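Local coordinates for protein enolase (alpha proteobacterium BAL199, PDB 3UGV) that binds magnesium and probably works as a lyase of the enolase superfamily, in the mandelate racemase and muconate lactonizing enzyme group, on an unassigned substrate, at residues Pro57-Asp62 with Pro88-Met93; Lys110-Leu115 with Ile126-Val131; Met83-Pro88 with Ala121-Ile126; Pro37-Leu42 with Tyr78-Met83. All blocks are in the same frame, centred on the assembly; numbering follows the deposited sequence.

Interaction 1 (Pro57-Asp62 with Pro88-Met93); sequences PLILID and PALHDM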
loop_
_atom_site.group_PDB
_atom_site.type_symbol
_atom_site.label_atom_id
_atom_site.label_comp_id
_atom_site.label_asym_id
_atom_site.label_seq_id
_atom_site.Cartn_x
_atom_site.Cartn_y
_atom_site.Cartn_z
ATOM N N PRO F 57 27.196 -13.037 -34.038
ATOM C CA PRO F 57 28.513 -13.000 -33.388
ATOM C C PRO F 57 28.613 -13.896 -32.146
ATOM O O PRO F 57 27.669 -13.968 -31.365
ATOM C CB PRO F 57 28.650 -11.533 -32.987
ATOM C CG PRO F 57 27.243 -11.083 -32.746
ATOM C CD PRO F 57 26.370 -11.866 -33.703
ATOM N N LEU F 58 29.748 -14.574 -31.984
ATOM C CA LEU F 58 30.046 -15.361 -30.787
ATOM C C LEU F 58 31.462 -15.045 -30.299
ATOM O O LEU F 58 32.387 -14.922 -31.099
ATOM C CB LEU F 58 29.970 -16.860 -31.081
ATOM C CG LEU F 58 28.677 -17.437 -31.634
ATOM C CD1 LEU F 58 28.897 -18.854 -32.148
ATOM C CD2 LEU F 58 27.582 -17.413 -30.587
ATOM N N ILE F 59 31.634 -14.903 -28.991
ATOM C CA ILE F 59 32.977 -14.859 -28.423
ATOM C C ILE F 59 33.269 -16.209 -27.763
ATOM O O ILE F 59 32.588 -16.609 -26.817
ATOM C CB ILE F 59 33.130 -13.708 -27.415
ATOM C CG1 ILE F 59 32.973 -12.365 -28.131
ATOM C CG2 ILE F 59 34.482 -13.791 -26.699
ATOM C CD1 ILE F 59 32.724 -11.190 -27.204
ATOM N N LEU F 60 34.251 -16.926 -28.299
ATOM C CA LEU F 60 34.679 -18.212 -27.747
ATOM C C LEU F 60 35.705 -17.981 -26.647
ATOM O O LEU F 60 36.686 -17.271 -26.842
ATOM C CB LEU F 60 35.291 -19.093 -28.841
ATOM C CG LEU F 60 34.367 -20.012 -29.647
ATOM C CD1 LEU F 60 33.257 -19.251 -30.313
ATOM C CD2 LEU F 60 35.157 -20.783 -30.693
ATOM N N ILE F 61 35.484 -18.597 -25.497
ATOM C CA ILE F 61 36.312 -18.348 -24.330
ATOM C C ILE F 61 36.972 -19.624 -23.837
ATOM O O ILE F 61 36.298 -20.626 -23.605
ATOM C CB ILE F 61 35.465 -17.749 -23.195
ATOM C CG1 ILE F 61 34.940 -16.380 -23.621
ATOM C CG2 ILE F 61 36.267 -17.679 -21.887
ATOM C CD1 ILE F 61 33.889 -15.829 -22.704
ATOM N N ASP F 62 38.296 -19.574 -23.685
ATOM C CA ASP F 62 39.090 -20.709 -23.215
ATOM C C ASP F 62 39.914 -20.333 -21.983
ATOM O O ASP F 62 40.710 -19.401 -22.019
ATOM C CB ASP F 62 40.039 -21.183 -24.313
ATOM C CG ASP F 62 39.381 -22.135 -25.290
ATOM O OD1 ASP F 62 39.259 -23.334 -24.954
ATOM O OD2 ASP F 62 39.017 -21.688 -26.401
ATOM N N PRO F 88 38.744 -6.952 -25.322
ATOM C CA PRO F 88 39.738 -6.322 -24.450
ATOM C C PRO F 88 39.327 -6.422 -22.991
ATOM O O PRO F 88 40.176 -6.637 -22.140
ATOM C CB PRO F 88 39.730 -4.860 -24.906
ATOM C CG PRO F 88 39.254 -4.913 -26.315
ATOM C CD PRO F 88 38.241 -6.022 -26.346
ATOM N N ALA F 89 38.041 -6.273 -22.703
ATOM C CA ALA F 89 37.575 -6.372 -21.324
ATOM C C ALA F 89 37.883 -7.747 -20.736
ATOM O O ALA F 89 38.273 -7.864 -19.575
ATOM C CB ALA F 89 36.091 -6.081 -21.237
ATOM N N LEU F 90 37.700 -8.783 -21.545
ATOM C CA LEU F 90 37.949 -10.150 -21.110
ATOM C C LEU F 90 39.436 -10.382 -20.850
ATOM O O LEU F 90 39.800 -11.020 -19.868
ATOM C CB LEU F 90 37.422 -11.154 -22.137
ATOM C CG LEU F 90 35.905 -11.313 -22.151
ATOM C CD1 LEU F 90 35.467 -12.169 -23.321
ATOM C CD2 LEU F 90 35.420 -11.892 -20.837
ATOM N N HIS F 91 40.289 -9.856 -21.722
ATOM C CA HIS F 91 41.729 -10.020 -21.555
ATOM C C HIS F 91 42.245 -9.220 -20.360
ATOM O O HIS F 91 43.217 -9.611 -19.711
ATOM C CB HIS F 91 42.474 -9.665 -22.843
ATOM C CG HIS F 91 42.276 -10.663 -23.946
ATOM N ND1 HIS F 91 42.636 -10.412 -25.255
ATOM C CD2 HIS F 91 41.763 -11.917 -23.932
ATOM C CE1 HIS F 91 42.348 -11.468 -25.998
ATOM N NE2 HIS F 91 41.818 -12.395 -25.220
ATOM N N ASP F 92 41.574 -8.113 -20.060
ATOM C CA ASP F 92 41.904 -7.311 -18.887
ATOM C C ASP F 92 41.555 -8.046 -17.599
ATOM O O ASP F 92 42.217 -7.866 -16.579
ATOM C CB ASP F 92 41.170 -5.970 -18.920
ATOM C CG ASP F 92 42.024 -4.849 -19.475
ATOM O OD1 ASP F 92 43.269 -4.956 -19.399
ATOM O OD2 ASP F 92 41.445 -3.855 -19.976
ATOM N N MET F 93 40.499 -8.854 -17.635
ATOM C CA MET F 93 40.133 -9.650 -16.466
ATOM C C MET F 93 41.124 -10.792 -16.326
ATOM O O MET F 93 41.501 -11.175 -15.218
ATOM C CB MET F 93 38.701 -10.179 -16.571
ATOM C CG MET F 93 37.641 -9.161 -16.195
ATOM S SD MET F 93 35.972 -9.618 -16.743
ATOM C CE MET F 93 35.021 -8.207 -16.169
#
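L90 reaches from its helix to the sheet and sets one methyl, CD1, against two isoleucines of strand 52-65. I59 CG2 lies 3.9 Å from L90 CD1. I61 CD1 lies 4.0 Å from the same L90 CD1. The two isoleucines meet it with different branches. I59 points toward the helix from its CB and uses its short gamma methyl. I61 starts out at the flank, and only its far end comes near. Its CG1 is anti to the carbonyl carbon (chi1 -64°) and the chain runs on extended to CD1, which brings that methyl against L90 CD1. The long axis of I61 stands at about a right angle to L90, while I59 meets L90 at a slant. The contact is wholly apolar and buried, and it is small.

I59 and I61 also pack on L75 of the neighbouring strand. L90 rests further on A35 of strand 30-47 and on V131 of helix 123-142, and I61 touches A134 of that helix. A helix laid on one face of a three-stranded antiparallel sheet is characteristic of the N-terminal capping domain of the enolase superfamily.

Interaction 2 (Lys110-Leu115 with Ile126-Val131); sequences KTRKSL and IAASGV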
loop_
_atom_site.group_PDB
_atom_site.type_symbol
_atom_site.label_atom_id
_atom_site.label_comp_id
_atom_site.label_asym_id
_atom_site.label_seq_id
_atom_site.Cartn_x
_atom_site.Cartn_y
_atom_site.Cartn_z
ATOM N N LYS F 110 35.127 -10.443 -7.613
ATOM C CA LYS F 110 36.301 -9.660 -8.036
ATOM C C LYS F 110 36.149 -8.989 -9.410
ATOM O O LYS F 110 36.567 -7.850 -9.587
ATOM C CB LYS F 110 37.575 -10.519 -8.028
ATOM C CG LYS F 110 37.944 -11.123 -6.666
ATOM C CD LYS F 110 39.138 -12.077 -6.780
ATOM C CE LYS F 110 39.498 -12.683 -5.430
ATOM N NZ LYS F 110 40.733 -13.517 -5.509
ATOM N N THR F 111 35.571 -9.697 -10.379
ATOM C CA THR F 111 35.342 -9.116 -11.701
ATOM C C THR F 111 34.329 -7.962 -11.682
ATOM O O THR F 111 34.548 -6.928 -12.320
ATOM C CB THR F 111 34.910 -10.171 -12.739
ATOM O OG1 THR F 111 33.660 -10.763 -12.351
ATOM C CG2 THR F 111 35.967 -11.256 -12.863
ATOM N N ARG F 112 33.230 -8.134 -10.951
ATOM C CA ARG F 112 32.223 -7.082 -10.825
ATOM C C ARG F 112 32.719 -5.861 -10.048
ATOM O O ARG F 112 32.366 -4.728 -10.385
ATOM C CB ARG F 112 30.937 -7.621 -10.206
ATOM C CG ARG F 112 30.198 -8.596 -11.114
ATOM C CD ARG F 112 28.826 -8.949 -10.555
ATOM N NE ARG F 112 27.758 -8.154 -11.153
ATOM C CZ ARG F 112 26.615 -7.873 -10.536
ATOM N NH1 ARG F 112 26.410 -8.317 -9.301
ATOM N NH2 ARG F 112 25.683 -7.145 -11.143
ATOM N N LYS F 113 33.530 -6.082 -9.014
ATOM C CA LYS F 113 34.131 -4.964 -8.280
ATOM C C LYS F 113 35.068 -4.144 -9.164
ATOM O O LYS F 113 35.106 -2.921 -9.057
ATOM C CB LYS F 113 34.905 -5.440 -7.048
ATOM C CG LYS F 113 34.060 -5.802 -5.834
ATOM C CD LYS F 113 34.967 -6.085 -4.622
ATOM C CE LYS F 113 34.242 -6.819 -3.488
ATOM N NZ LYS F 113 33.107 -6.050 -2.894
ATOM N N SER F 114 35.831 -4.809 -10.030
ATOM C CA SER F 114 36.825 -4.106 -10.850
ATOM C C SER F 114 36.189 -3.076 -11.795
ATOM O O SER F 114 36.841 -2.097 -12.187
ATOM C CB SER F 114 37.687 -5.089 -11.650
ATOM O OG SER F 114 36.977 -5.621 -12.764
ATOM N N LEU F 115 34.922 -3.299 -12.154
ATOM C CA LEU F 115 34.218 -2.410 -13.076
ATOM C C LEU F 115 33.009 -1.658 -12.483
ATOM O O LEU F 115 32.222 -1.066 -13.236
ATOM C CB LEU F 115 33.788 -3.170 -14.340
ATOM C CG LEU F 115 34.869 -3.650 -15.323
ATOM C CD1 LEU F 115 34.210 -4.187 -16.589
ATOM C CD2 LEU F 115 35.859 -2.537 -15.660
ATOM N N ILE F 126 28.373 -8.338 -18.714
ATOM C CA ILE F 126 28.565 -9.271 -19.820
ATOM C C ILE F 126 29.965 -9.903 -19.867
ATOM O O ILE F 126 30.103 -11.099 -20.147
ATOM C CB ILE F 126 28.211 -8.620 -21.167
ATOM C CG1 ILE F 126 26.728 -8.238 -21.169
ATOM C CG2 ILE F 126 28.502 -9.573 -22.310
ATOM C CD1 ILE F 126 26.231 -7.702 -22.474
ATOM N N ALA F 127 30.999 -9.115 -19.587
ATOM C CA ALA F 127 32.346 -9.661 -19.574
ATOM C C ALA F 127 32.484 -10.623 -18.406
ATOM O O ALA F 127 32.996 -11.735 -18.566
ATOM C CB ALA F 127 33.369 -8.571 -19.480
ATOM N N ALA F 128 32.007 -10.203 -17.237
ATOM C CA ALA F 128 32.038 -11.060 -16.050
ATOM C C ALA F 128 31.245 -12.357 -16.219
ATOM O O ALA F 128 31.664 -13.389 -15.722
ATOM C CB ALA F 128 31.552 -10.306 -14.821
ATOM N N SER F 129 30.100 -12.298 -16.903
ATOM C CA SER F 129 29.252 -13.481 -17.091
ATOM C C SER F 129 29.948 -14.530 -17.955
ATOM O O SER F 129 29.855 -15.728 -17.696
ATOM C CB SER F 129 27.906 -13.095 -17.713
ATOM O OG SER F 129 27.111 -12.340 -16.816
ATOM N N GLY F 130 30.663 -14.064 -18.973
ATOM C CA GLY F 130 31.429 -14.940 -19.844
ATOM C C GLY F 130 32.546 -15.665 -19.116
ATOM O O GLY F 130 32.809 -16.848 -19.374
ATOM N N VAL F 131 33.218 -14.950 -18.217
ATOM C CA VAL F 131 34.261 -15.546 -17.397
ATOM C C VAL F 131 33.609 -16.565 -16.491
ATOM O O VAL F 131 34.082 -17.690 -16.365
ATOM C CB VAL F 131 34.953 -14.493 -16.516
ATOM C CG1 VAL F 131 35.736 -15.158 -15.402
ATOM C CG2 VAL F 131 35.837 -13.582 -17.362
HETATM O O HOH W 1 33.037 -13.579 -13.220
#
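T111 meets A128 where the helices 104-114 and 123-142 come closest in this contact, with the two CA atoms 5.8 Å apart. Starting at the root of the side chain, T111 CB sits 4.0 Å from A128 CB. The next atom is OG1. It lies between the backbone N and the carbonyl carbon (chi1 62°), which turns it to the other helix. There T111 OG1 touches A128 CB at 3.3 Å. This is a close approach of a hydroxyl to a methyl and not a polar bond.

The polar needs of OG1 are met elsewhere. It is hydrogen-bonded to I107 O and to Y108 O of its own helix. A water lies 3.0 Å from T111 OG1. The same water donates to A128 O at 2.9 Å, so it bridges the two helices beside the methyl contact. The buried hydroxyl is therefore well satisfied.

R112 adds a looser touch, with its CG 4.3 Å from A128 CB. S114 OG donates to T111 O at 2.8 Å, tilted 27° out of the carbonyl plane.

I126 meets V118 of the second subunit. Helix 123-142 packs on helix 104-114 through T111 and A128, and on helix 83-97 through A127, which touches M93. Helix 83-97 also reaches helix 104-114 directly, where M96 touches S114. The three helices thus meet one another around this contact.

Interaction 3 (Met83-Pro88 with Ala121-Ile126); sequences MKYLVP and AGLSMI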
loop_
_atom_site.group_PDB
_atom_site.type_symbol
_atom_site.label_atom_id
_atom_site.label_comp_id
_atom_site.label_asym_id
_atom_site.label_seq_id
_atom_site.Cartn_x
_atom_site.Cartn_y
_atom_site.Cartn_z
ATOM N N MET F 83 32.047 -6.823 -29.906
ATOM C CA MET F 83 33.180 -7.715 -29.638
ATOM C C MET F 83 34.478 -6.938 -29.462
ATOM O O MET F 83 35.405 -7.418 -28.820
ATOM C CB MET F 83 33.330 -8.792 -30.718
ATOM C CG MET F 83 32.058 -9.619 -30.875
ATOM S SD MET F 83 32.273 -11.232 -31.642
ATOM C CE MET F 83 32.302 -10.797 -33.382
ATOM N N LYS F 84 34.538 -5.729 -30.017
ATOM C CA LYS F 84 35.731 -4.891 -29.869
ATOM C C LYS F 84 35.816 -4.182 -28.515
ATOM O O LYS F 84 36.824 -3.539 -28.212
ATOM C CB LYS F 84 35.822 -3.859 -30.990
ATOM C CG LYS F 84 36.015 -4.445 -32.369
ATOM C CD LYS F 84 36.056 -3.339 -33.398
ATOM C CE LYS F 84 34.937 -2.336 -33.165
ATOM N NZ LYS F 84 34.867 -1.329 -34.257
ATOM N N TYR F 85 34.761 -4.270 -27.711
ATOM C CA TYR F 85 34.834 -3.751 -26.353
ATOM C C TYR F 85 35.005 -4.919 -25.387
ATOM O O TYR F 85 35.760 -4.828 -24.415
ATOM C CB TYR F 85 33.588 -2.950 -25.968
ATOM C CG TYR F 85 32.923 -2.155 -27.075
ATOM C CD1 TYR F 85 33.660 -1.570 -28.106
ATOM C CD2 TYR F 85 31.542 -1.992 -27.082
ATOM C CE1 TYR F 85 33.024 -0.849 -29.118
ATOM C CE2 TYR F 85 30.902 -1.281 -28.074
ATOM C CZ TYR F 85 31.634 -0.711 -29.090
ATOM O OH TYR F 85 30.956 -0.007 -30.069
ATOM N N LEU F 86 34.309 -6.016 -25.676
ATOM C CA LEU F 86 34.256 -7.177 -24.786
ATOM C C LEU F 86 35.543 -7.991 -24.774
ATOM O O LEU F 86 35.969 -8.449 -23.716
ATOM C CB LEU F 86 33.068 -8.088 -25.125
ATOM C CG LEU F 86 31.697 -7.467 -24.852
ATOM C CD1 LEU F 86 30.582 -8.277 -25.516
ATOM C CD2 LEU F 86 31.467 -7.294 -23.352
ATOM N N VAL F 87 36.151 -8.188 -25.942
ATOM C CA VAL F 87 37.414 -8.919 -26.006
ATOM C C VAL F 87 38.520 -8.266 -25.152
ATOM O O VAL F 87 39.165 -8.940 -24.342
ATOM C CB VAL F 87 37.897 -9.098 -27.446
ATOM C CG1 VAL F 87 39.414 -9.229 -27.481
ATOM C CG2 VAL F 87 37.222 -10.304 -28.075
ATOM N N PRO F 88 38.744 -6.952 -25.322
ATOM C CA PRO F 88 39.738 -6.322 -24.450
ATOM C C PRO F 88 39.327 -6.422 -22.991
ATOM O O PRO F 88 40.176 -6.637 -22.140
ATOM C CB PRO F 88 39.730 -4.860 -24.906
ATOM C CG PRO F 88 39.254 -4.913 -26.315
ATOM C CD PRO F 88 38.241 -6.022 -26.346
ATOM N N ALA F 121 25.503 -3.048 -14.376
ATOM C CA ALA F 121 24.715 -3.572 -15.483
ATOM C C ALA F 121 25.434 -3.302 -16.798
ATOM O O ALA F 121 26.429 -2.577 -16.825
ATOM C CB ALA F 121 23.301 -2.971 -15.478
ATOM N N GLY F 122 24.945 -3.897 -17.884
ATOM C CA GLY F 122 25.495 -3.627 -19.200
ATOM C C GLY F 122 26.785 -4.365 -19.511
ATOM O O GLY F 122 26.986 -5.493 -19.063
ATOM N N LEU F 123 27.662 -3.722 -20.277
ATOM C CA LEU F 123 28.896 -4.354 -20.755
ATOM C C LEU F 123 29.750 -4.980 -19.654
ATOM O O LEU F 123 30.365 -6.016 -19.882
ATOM C CB LEU F 123 29.733 -3.373 -21.585
ATOM C CG LEU F 123 29.107 -2.947 -22.920
ATOM C CD1 LEU F 123 29.714 -1.638 -23.438
ATOM C CD2 LEU F 123 29.223 -4.062 -23.961
ATOM N N SER F 124 29.780 -4.355 -18.475
ATOM C CA SER F 124 30.544 -4.883 -17.332
ATOM C C SER F 124 30.069 -6.291 -16.957
ATOM O O SER F 124 30.861 -7.223 -16.847
ATOM C CB SER F 124 30.403 -3.978 -16.098
ATOM O OG SER F 124 30.646 -2.617 -16.386
ATOM N N MET F 125 28.762 -6.407 -16.745
ATOM C CA MET F 125 28.114 -7.652 -16.391
ATOM C C MET F 125 28.411 -8.731 -17.443
ATOM O O MET F 125 28.686 -9.884 -17.107
ATOM C CB MET F 125 26.597 -7.411 -16.261
ATOM C CG MET F 125 25.761 -8.645 -15.901
ATOM S SD MET F 125 26.403 -9.468 -14.431
ATOM C CE MET F 125 24.964 -9.395 -13.372
ATOM N N ILE F 126 28.373 -8.338 -18.714
ATOM C CA ILE F 126 28.565 -9.271 -19.820
ATOM C C ILE F 126 29.965 -9.903 -19.867
ATOM O O ILE F 126 30.103 -11.099 -20.147
ATOM C CB ILE F 126 28.211 -8.620 -21.167
ATOM C CG1 ILE F 126 26.728 -8.238 -21.169
ATOM C CG2 ILE F 126 28.502 -9.573 -22.310
ATOM C CD1 ILE F 126 26.231 -7.702 -22.474
#
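Y85, which packs on L123, sends its OH to D92 of the second subunit. The carboxylate of that D92 is gripped twice from this chain. Y85 OH is hydrogen-bonded to its OD2, and K84 NZ forms a salt bridge with it across the subunit interface. The ring that carries the OH serves the contact within the chain. Y85 CD2 lies 4.1 Å from L123 CD1, with the leucine methyl approaching the ring obliquely.

L86 does more of the work. Its CG is anti to the carbonyl carbon (chi1 -67°), and the side chain starts at the flank, while its end reaches helix 123-142. There L86 CD2 sits against three groups. It is 4.0 Å from L123 CD2, 3.9 Å from I126 CG2 and 3.9 Å from L123 O. The other branch also joins, with L86 CD1 4.0 Å from I126 CG2. The I126 methyl is thus in contact with both ends of the leucine fork.

L123 stands in the first turn of its helix. G122 holds the N-cap position just before it, with a positive phi of 79° that suits glycine. I126 N closes this turn by a backbone bond to G122 O.

L123 of the second subunit packs on L123. The side-chain contacts between the two segments are apolar, and L86 CD2 also rests against the carbonyl oxygen of L123. The K84 charge and the Y85 hydroxyl are spent on the other chain. Y85 takes part in both, so the helix packing and the subunit interface are probably linked through it.

Interaction 4 (Pro37-Leu42 with Tyr78-Met83); sequences PVLLKL and YVPKAM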
loop_
_atom_site.group_PDB
_atom_site.type_symbol
_atom_site.label_atom_id
_atom_site.label_comp_id
_atom_site.label_asym_id
_atom_site.label_seq_id
_atom_site.Cartn_x
_atom_site.Cartn_y
_atom_site.Cartn_z
ATOM N N PRO F 37 36.805 -13.763 -31.174
ATOM C CA PRO F 37 35.537 -13.371 -31.788
ATOM C C PRO F 37 35.309 -14.096 -33.112
ATOM O O PRO F 37 36.232 -14.213 -33.914
ATOM C CB PRO F 37 35.731 -11.872 -32.034
ATOM C CG PRO F 37 37.197 -11.736 -32.275
ATOM C CD PRO F 37 37.864 -12.763 -31.395
ATOM N N VAL F 38 34.103 -14.602 -33.330
ATOM C CA VAL F 38 33.759 -15.127 -34.639
ATOM C C VAL F 38 32.408 -14.585 -35.079
ATOM O O VAL F 38 31.700 -13.962 -34.294
ATOM C CB VAL F 38 33.777 -16.670 -34.692
ATOM C CG1 VAL F 38 34.944 -17.204 -33.886
ATOM C CG2 VAL F 38 32.489 -17.236 -34.187
ATOM N N LEU F 39 32.072 -14.804 -36.345
ATOM C CA LEU F 39 30.848 -14.277 -36.915
ATOM C C LEU F 39 30.299 -15.318 -37.863
ATOM O O LEU F 39 30.935 -15.646 -38.865
ATOM C CB LEU F 39 31.114 -12.963 -37.663
ATOM C CG LEU F 39 29.880 -12.113 -37.999
ATOM C CD1 LEU F 39 29.344 -11.423 -36.749
ATOM C CD2 LEU F 39 30.168 -11.079 -39.082
ATOM N N LEU F 40 29.129 -15.854 -37.541
ATOM C CA LEU F 40 28.541 -16.909 -38.351
ATOM C C LEU F 40 27.420 -16.351 -39.204
ATOM O O LEU F 40 26.802 -15.347 -38.852
ATOM C CB LEU F 40 28.007 -18.044 -37.477
ATOM C CG LEU F 40 28.963 -18.689 -36.474
ATOM C CD1 LEU F 40 28.261 -19.840 -35.768
ATOM C CD2 LEU F 40 30.252 -19.167 -37.146
ATOM N N LYS F 41 27.175 -17.000 -40.338
ATOM C CA LYS F 41 26.049 -16.659 -41.185
ATOM C C LYS F 41 24.872 -17.538 -40.770
ATOM O O LYS F 41 24.943 -18.765 -40.893
ATOM C CB LYS F 41 26.397 -16.893 -42.655
ATOM C CG LYS F 41 25.826 -15.841 -43.589
ATOM C CD LYS F 41 26.413 -14.473 -43.270
ATOM C CE LYS F 41 25.891 -13.405 -44.218
ATOM N NZ LYS F 41 26.627 -12.112 -44.062
ATOM N N LEU F 42 23.808 -16.914 -40.259
ATOM C CA LEU F 42 22.629 -17.650 -39.784
ATOM C C LEU F 42 21.906 -18.417 -40.897
ATOM O O LEU F 42 21.804 -17.940 -42.029
ATOM C CB LEU F 42 21.635 -16.708 -39.094
ATOM C CG LEU F 42 22.055 -16.007 -37.801
ATOM C CD1 LEU F 42 21.039 -14.908 -37.458
ATOM C CD2 LEU F 42 22.198 -17.012 -36.666
ATOM N N TYR F 78 25.173 -10.383 -29.666
ATOM C CA TYR F 78 24.205 -9.727 -30.559
ATOM C C TYR F 78 24.810 -8.765 -31.580
ATOM O O TYR F 78 24.606 -8.914 -32.782
ATOM C CB TYR F 78 23.183 -8.947 -29.743
ATOM C CG TYR F 78 22.023 -9.746 -29.225
ATOM C CD1 TYR F 78 20.877 -9.889 -29.988
ATOM C CD2 TYR F 78 22.055 -10.327 -27.957
ATOM C CE1 TYR F 78 19.798 -10.606 -29.522
ATOM C CE2 TYR F 78 20.972 -11.053 -27.472
ATOM C CZ TYR F 78 19.844 -11.183 -28.267
ATOM O OH TYR F 78 18.745 -11.890 -27.834
ATOM N N VAL F 79 25.525 -7.755 -31.094
ATOM C CA VAL F 79 26.083 -6.731 -31.964
ATOM C C VAL F 79 27.564 -6.986 -32.183
ATOM O O VAL F 79 28.357 -6.895 -31.244
ATOM C CB VAL F 79 25.854 -5.298 -31.413
ATOM C CG1 VAL F 79 24.388 -5.062 -31.178
ATOM C CG2 VAL F 79 26.578 -5.098 -30.124
ATOM N N PRO F 80 27.934 -7.322 -33.430
ATOM C CA PRO F 80 29.308 -7.681 -33.811
ATOM C C PRO F 80 30.342 -6.666 -33.328
ATOM O O PRO F 80 31.346 -7.051 -32.726
ATOM C CB PRO F 80 29.248 -7.701 -35.342
ATOM C CG PRO F 80 27.819 -8.078 -35.647
ATOM C CD PRO F 80 27.007 -7.380 -34.578
ATOM N N LYS F 81 30.094 -5.386 -33.578
ATOM C CA LYS F 81 31.036 -4.342 -33.181
ATOM C C LYS F 81 31.315 -4.317 -31.674
ATOM O O LYS F 81 32.354 -3.828 -31.242
ATOM C CB LYS F 81 30.574 -2.964 -33.674
ATOM C CG LYS F 81 30.847 -2.739 -35.163
ATOM C CD LYS F 81 30.680 -1.278 -35.579
ATOM C CE LYS F 81 31.182 -1.042 -37.007
ATOM N NZ LYS F 81 31.268 0.409 -37.357
ATOM N N ALA F 82 30.399 -4.851 -30.872
ATOM C CA ALA F 82 30.629 -4.879 -29.432
ATOM C C ALA F 82 31.756 -5.845 -29.049
ATOM O O ALA F 82 32.358 -5.699 -27.984
ATOM C CB ALA F 82 29.349 -5.203 -28.670
ATOM N N MET F 83 32.047 -6.823 -29.906
ATOM C CA MET F 83 33.180 -7.715 -29.638
ATOM C C MET F 83 34.478 -6.938 -29.462
ATOM O O MET F 83 35.405 -7.418 -28.820
ATOM C CB MET F 83 33.330 -8.792 -30.718
ATOM C CG MET F 83 32.058 -9.619 -30.875
ATOM S SD MET F 83 32.273 -11.232 -31.642
ATOM C CE MET F 83 32.302 -10.797 -33.382
#
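The loop after strand 71-75 of the N-terminal capping domain, with the first residue of helix 83-97, lies against strand 30-47 here, through M83 on P37 and V38 and through P80 on L39. M83 SD is 3.5 Å from P37 CB. The methionine chain bends at its last torsion (chi3 -82°), which carries the methyl along the strand to the next residue. There M83 CE lies 3.3 Å from V38 O, and M83 CE stays 3.8 Å from P37 CB. V38 offers its backbone, since its own side chain starts away from the loop. With an alanine in place of M83, P37 and the V38 carbonyl would probably lose this cover, and a gap would open between the strand and the helix start.

The second touch is nearer solvent. L39 CD1 lies 3.8 Å from P80 CG and 4.0 Å from P80 CB, and the two side chains cross obliquely. Within the second segment, M83 N bonds to P80 O, which ties the two contact residues together.

Strand 52-65 runs next to strand 30-47, and its P57 packs on both L39 and M83. On the other edge, P37 and L39 have backbone bonds to V389 and N387 near the C-terminus.

All four contacts belong to the N-terminal capping domain. Interaction 4 joins strand 30-47 to the loop before helix 83-97 and to the helix's first residue, M83. Interaction 1 lays that helix on strand 52-65. Interaction 3 packs its start on helix 123-142, and interaction 2 adds helix 104-114. Interactions 1 and 3 share P88, 2 and 3 share I126, and 3 and 4 share M83. The centres of 1 and 3 are about 8 Å apart, those of 2 and 4 about 20 Å. Along the chain, 4 closes before 3 and 2 open, and 1 closes before 2 opens. Interaction 1 alternates with 3 and 4, and 2 with 3. The result is continuous packing from sheet to helices, within reach of the second subunit throughout.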